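Local coordinates for zinc-binding protein TroA (Treponema pallidum, PDB 1K0F) that binds zinc with high affinity and specificity in the periplasm and delivers it to the membrane permease of the TroABC ABC transporter, at residues A[5-9]-A[10-14]; A[131-134]-A[135-139]. All coordinates share one frame; numbering follows the deposited sequence.

Contact 1 (A[5-9]-A[10-14]); sequences VVTTI and GMIAD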
loop_
_atom_site.group_PDB
_atom_site.type_symbol
_atom_site.label_atom_id
_atom_site.label_comp_id
_atom_site.label_asym_id
_atom_site.label_seq_id
_atom_site.Cartn_x
_atom_site.Cartn_y
_atom_site.Cartn_z
ATOM N N VAL A 5 -6.655 6.284 18.674
ATOM C CA VAL A 5 -5.753 6.470 17.551
ATOM C C VAL A 5 -6.622 6.236 16.332
ATOM O O VAL A 5 -7.447 5.324 16.327
ATOM C CB VAL A 5 -4.612 5.429 17.536
ATOM C CG1 VAL A 5 -3.850 5.497 16.208
ATOM C CG2 VAL A 5 -3.675 5.670 18.712
ATOM N N VAL A 6 -6.468 7.056 15.304
ATOM C CA VAL A 6 -7.270 6.869 14.105
ATOM C C VAL A 6 -6.374 6.922 12.899
ATOM O O VAL A 6 -5.659 7.898 12.689
ATOM C CB VAL A 6 -8.364 7.944 13.956
ATOM C CG1 VAL A 6 -8.956 7.888 12.543
ATOM C CG2 VAL A 6 -9.469 7.717 14.997
ATOM N N THR A 7 -6.415 5.861 12.107
ATOM C CA THR A 7 -5.580 5.784 10.923
ATOM C C THR A 7 -6.412 5.635 9.658
ATOM O O THR A 7 -7.590 5.280 9.704
ATOM C CB THR A 7 -4.599 4.600 11.022
ATOM O OG1 THR A 7 -5.235 3.416 10.538
ATOM C CG2 THR A 7 -4.163 4.384 12.460
ATOM N N THR A 8 -5.772 5.900 8.528
ATOM C CA THR A 8 -6.423 5.811 7.244
ATOM C C THR A 8 -6.248 4.424 6.655
ATOM O O THR A 8 -7.044 3.537 6.914
ATOM C CB THR A 8 -5.837 6.856 6.302
ATOM O OG1 THR A 8 -4.407 6.800 6.378
ATOM C CG2 THR A 8 -6.290 8.260 6.709
ATOM N N ILE A 9 -5.211 4.236 5.855
ATOM C CA ILE A 9 -4.951 2.937 5.236
ATOM C C ILE A 9 -4.625 1.877 6.289
ATOM O O ILE A 9 -3.967 2.165 7.298
ATOM C CB ILE A 9 -3.787 3.039 4.249
ATOM C CG1 ILE A 9 -2.553 3.582 4.975
ATOM C CG2 ILE A 9 -4.168 3.965 3.108
ATOM C CD1 ILE A 9 -1.298 3.517 4.154
ATOM N N GLY A 10 -5.093 0.653 6.051
ATOM C CA GLY A 10 -4.867 -0.425 6.998
ATOM C C GLY A 10 -3.413 -0.682 7.362
ATOM O O GLY A 10 -3.112 -1.156 8.459
ATOM N N MET A 11 -2.513 -0.363 6.437
ATOM C CA MET A 11 -1.091 -0.582 6.648
ATOM C C MET A 11 -0.602 0.083 7.920
ATOM O O MET A 11 0.164 -0.507 8.681
ATOM C CB MET A 11 -0.292 -0.072 5.451
ATOM C CG MET A 11 -0.334 -1.002 4.244
ATOM S SD MET A 11 -1.827 -0.794 3.229
ATOM C CE MET A 11 -1.310 0.517 2.198
ATOM N N ILE A 12 -1.039 1.317 8.150
ATOM C CA ILE A 12 -0.650 2.062 9.346
ATOM C C ILE A 12 -1.282 1.381 10.553
ATOM O O ILE A 12 -0.620 1.133 11.563
ATOM C CB ILE A 12 -1.150 3.529 9.279
ATOM C CG1 ILE A 12 -0.508 4.237 8.081
ATOM C CG2 ILE A 12 -0.866 4.234 10.593
ATOM C CD1 ILE A 12 -0.619 5.726 8.122
ATOM N N ALA A 13 -2.573 1.080 10.424
ATOM C CA ALA A 13 -3.339 0.428 11.479
ATOM C C ALA A 13 -2.607 -0.825 11.921
ATOM O O ALA A 13 -2.599 -1.168 13.108
ATOM C CB ALA A 13 -4.737 0.067 10.976
ATOM N N ASP A 14 -1.989 -1.516 10.969
ATOM C CA ASP A 14 -1.271 -2.718 11.317
ATOM C C ASP A 14 -0.091 -2.364 12.196
ATOM O O ASP A 14 0.128 -2.984 13.232
ATOM C CB ASP A 14 -0.776 -3.449 10.086
ATOM C CG ASP A 14 -0.160 -4.778 10.430
ATOM O OD1 ASP A 14 -0.920 -5.701 10.801
ATOM O OD2 ASP A 14 1.082 -4.899 10.353
#
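The flat group at the centre of this contact is the peptide carbonyl of Ile9, and the amide of Ile12 approaches it from a slant, above its plane. Ile12 N donates to Ile9 O over 3.2 Å, bent to 137° at the hydrogen, with the donor 45° out of the carbonyl plane. The bond closes the first turn of helix 10-20, with Ile9 at its N-cap position, and is followed by the regular bond from Asp14 N to Gly10 O. The apolar side chains gather round this turn. Ile9 holds CG1 in the tight position between its own N and carbonyl carbon (chi1 57°), which sets its ethyl arm against the helix. There Ile9 CG1 lies 3.8 Å from Ile12 CG1, the two side chains crossing at about a right angle. Met11 reaches the same arm from another direction: its chain, bent at chi2 and chi3, turns back so that CE sits 3.6 Å from Ile9 CD1. Further back on the strand, the side chains of Thr7 and Ile12 slide past each other in opposite directions, with Thr7 CB 3.8 Å from Ile12 CG2, and Thr7 OG1 rests 3.4 Å from the methyl CB of Ala13. Thr8, at the corner of the chain, shares a hydrogen bond with Glu63, while Ile12 also packs on Val117 of helix 107-124 and Leu56 of strand 54-57. The side chain of Met11 lies about 5 Å from that of Asp248, a zinc ligand, so the turn borders the metal site, empty in this Zn(II)-free structure. The arrangement is the strand-to-helix junction of a beta-alpha-beta unit (strand 4-7, helix 10-20, strand 25-28), whose first strand lies between 25-28 and 54-57 in the four-stranded parallel sheet of one lobe.

Contact 2 (A[131-134]-A[135-139]); sequences EFTQ and RYQAY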
loop_
_atom_site.group_PDB
_atom_site.type_symbol
_atom_site.label_atom_id
_atom_site.label_comp_id
_atom_site.label_asym_id
_atom_site.label_seq_id
_atom_site.Cartn_x
_atom_site.Cartn_y
_atom_site.Cartn_z
ATOM N N GLU A 131 7.140 -0.565 26.405
ATOM C CA GLU A 131 6.397 -1.616 25.726
ATOM C C GLU A 131 6.132 -1.266 24.269
ATOM O O GLU A 131 5.996 -2.161 23.434
ATOM C CB GLU A 131 5.068 -1.885 26.448
ATOM C CG GLU A 131 4.392 -0.647 27.004
ATOM C CD GLU A 131 4.802 -0.351 28.425
ATOM O OE1 GLU A 131 5.807 0.367 28.614
ATOM O OE2 GLU A 131 4.119 -0.832 29.353
ATOM N N PHE A 132 6.053 0.025 23.958
ATOM C CA PHE A 132 5.818 0.446 22.584
ATOM C C PHE A 132 7.118 0.400 21.818
ATOM O O PHE A 132 7.125 0.410 20.592
ATOM C CB PHE A 132 5.268 1.864 22.537
ATOM C CG PHE A 132 3.800 1.952 22.823
ATOM C CD1 PHE A 132 3.054 0.808 23.071
ATOM C CD2 PHE A 132 3.163 3.188 22.849
ATOM C CE1 PHE A 132 1.699 0.892 23.341
ATOM C CE2 PHE A 132 1.813 3.286 23.117
ATOM C CZ PHE A 132 1.074 2.137 23.364
ATOM N N THR A 133 8.219 0.341 22.556
ATOM C CA THR A 133 9.533 0.297 21.943
ATOM C C THR A 133 9.912 -1.122 21.615
ATOM O O THR A 133 10.211 -1.449 20.469
ATOM C CB THR A 133 10.607 0.875 22.873
ATOM O OG1 THR A 133 10.542 2.303 22.851
ATOM C CG2 THR A 133 11.995 0.437 22.419
ATOM N N GLN A 134 9.915 -1.973 22.624
ATOM C CA GLN A 134 10.280 -3.352 22.387
ATOM C C GLN A 134 9.366 -3.983 21.330
ATOM O O GLN A 134 9.844 -4.577 20.362
ATOM C CB GLN A 134 10.229 -4.126 23.692
ATOM C CG GLN A 134 10.261 -5.597 23.490
ATOM C CD GLN A 134 9.000 -6.237 23.988
ATOM O OE1 GLN A 134 8.206 -6.759 23.214
ATOM N NE2 GLN A 134 8.797 -6.189 25.303
ATOM N N ARG A 135 8.055 -3.844 21.502
ATOM C CA ARG A 135 7.111 -4.390 20.533
ATOM C C ARG A 135 7.539 -3.865 19.175
ATOM O O ARG A 135 7.680 -4.613 18.215
ATOM C CB ARG A 135 5.695 -3.897 20.815
ATOM C CG ARG A 135 5.012 -4.516 22.012
ATOM C CD ARG A 135 3.595 -3.989 22.104
ATOM N NE ARG A 135 2.936 -4.274 23.375
ATOM C CZ ARG A 135 2.194 -3.389 24.036
ATOM N NH1 ARG A 135 2.023 -2.173 23.537
ATOM N NH2 ARG A 135 1.608 -3.719 25.180
ATOM N N TYR A 136 7.737 -2.555 19.116
ATOM C CA TYR A 136 8.150 -1.899 17.893
ATOM C C TYR A 136 9.287 -2.670 17.249
ATOM O O TYR A 136 9.145 -3.165 16.132
ATOM C CB TYR A 136 8.589 -0.476 18.201
ATOM C CG TYR A 136 9.391 0.177 17.109
ATOM C CD1 TYR A 136 9.030 0.028 15.767
ATOM C CD2 TYR A 136 10.503 0.960 17.416
ATOM C CE1 TYR A 136 9.756 0.650 14.755
ATOM C CE2 TYR A 136 11.239 1.588 16.416
ATOM C CZ TYR A 136 10.862 1.433 15.087
ATOM O OH TYR A 136 11.581 2.070 14.096
ATOM N N GLN A 137 10.415 -2.776 17.951
ATOM C CA GLN A 137 11.568 -3.500 17.422
ATOM C C GLN A 137 11.113 -4.820 16.845
ATOM O O GLN A 137 11.445 -5.165 15.711
ATOM C CB GLN A 137 12.589 -3.762 18.516
ATOM C CG GLN A 137 13.107 -2.517 19.172
ATOM C CD GLN A 137 13.736 -2.810 20.509
ATOM O OE1 GLN A 137 14.159 -1.899 21.219
ATOM N NE2 GLN A 137 13.806 -4.093 20.865
ATOM N N ALA A 138 10.350 -5.560 17.634
ATOM C CA ALA A 138 9.844 -6.835 17.179
ATOM C C ALA A 138 9.239 -6.581 15.810
ATOM O O ALA A 138 9.807 -6.981 14.795
ATOM C CB ALA A 138 8.796 -7.354 18.139
ATOM N N TYR A 139 8.108 -5.882 15.784
ATOM C CA TYR A 139 7.417 -5.577 14.533
ATOM C C TYR A 139 8.351 -5.184 13.379
ATOM O O TYR A 139 8.059 -5.446 12.210
ATOM C CB TYR A 139 6.374 -4.479 14.772
ATOM C CG TYR A 139 5.528 -4.161 13.556
ATOM C CD1 TYR A 139 4.787 -5.154 12.906
ATOM C CD2 TYR A 139 5.445 -2.859 13.070
ATOM C CE1 TYR A 139 3.982 -4.843 11.805
ATOM C CE2 TYR A 139 4.649 -2.542 11.979
ATOM C CZ TYR A 139 3.921 -3.529 11.353
ATOM O OH TYR A 139 3.124 -3.180 10.290
#
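Arg135 leans back and outward to lie alongside Phe132 and the carbonyl of Glu131, its chain extended from CG to NE. With CG set beside the backbone N (chi1 -74°), the arm passes the Glu131 carbonyl and brings one face of the guanidinium over Glu131 CB, 4.0 Å from CZ. At the guanidinium's edge, Arg135 NH1 approaches Phe132 CE1 at 3.1 Å, close to the plane of the ring, with the two planes 48° apart; the meeting is edge to edge, not a cation-pi stack. NH1 is held from outside by a salt bridge to Asp23 and a hydrogen bond to Ile19 O, which fix where the arm ends. The side chain of Gln134, bent at chi2, folds back against the backbone of Arg135, its OE1 3.4 Å from Arg135 N without a hydrogen bond, while Gln134 O takes the amide of Ala138, 2.9 Å from Ala138 N, at a nearly straight 175°. One residue earlier, Thr133 CG2 meets Gln137 OE1 at 3.4 Å, while the Thr133 hydroxyl bonds to Tyr118 and to Thr129 O. Outward Gln134 and Gln137 line the exposed side of helix 129-156; inward Phe132 packs on helices 10-20 and 107-124, and Tyr136 stacks on Tyr118 of the latter.

How the contacts relate
Both contacts are local, yet they lie at different depths, their centres about 17 Å apart. Contact 1 is buried and mostly hydrocarbon, at the point where a strand of the parallel sheet becomes helix 10-20 beside the zinc site. Contact 2 is a surface contact within a single helix, 129-156, away from that site, and there i-to-i+4 backbone bonds, a charged arm and amide side chains predominate. They meet directly, since the carboxylate of Asp14 and the phenol of Tyr139 probably share a hydrogen bond, OD2 to OH at 2.7 Å. Helix 10-20 is therefore common ground: contact 1 starts it, and contact 2 meets its far end, Phe132 by packing and Arg135 by a hydrogen bond to a backbone carbonyl.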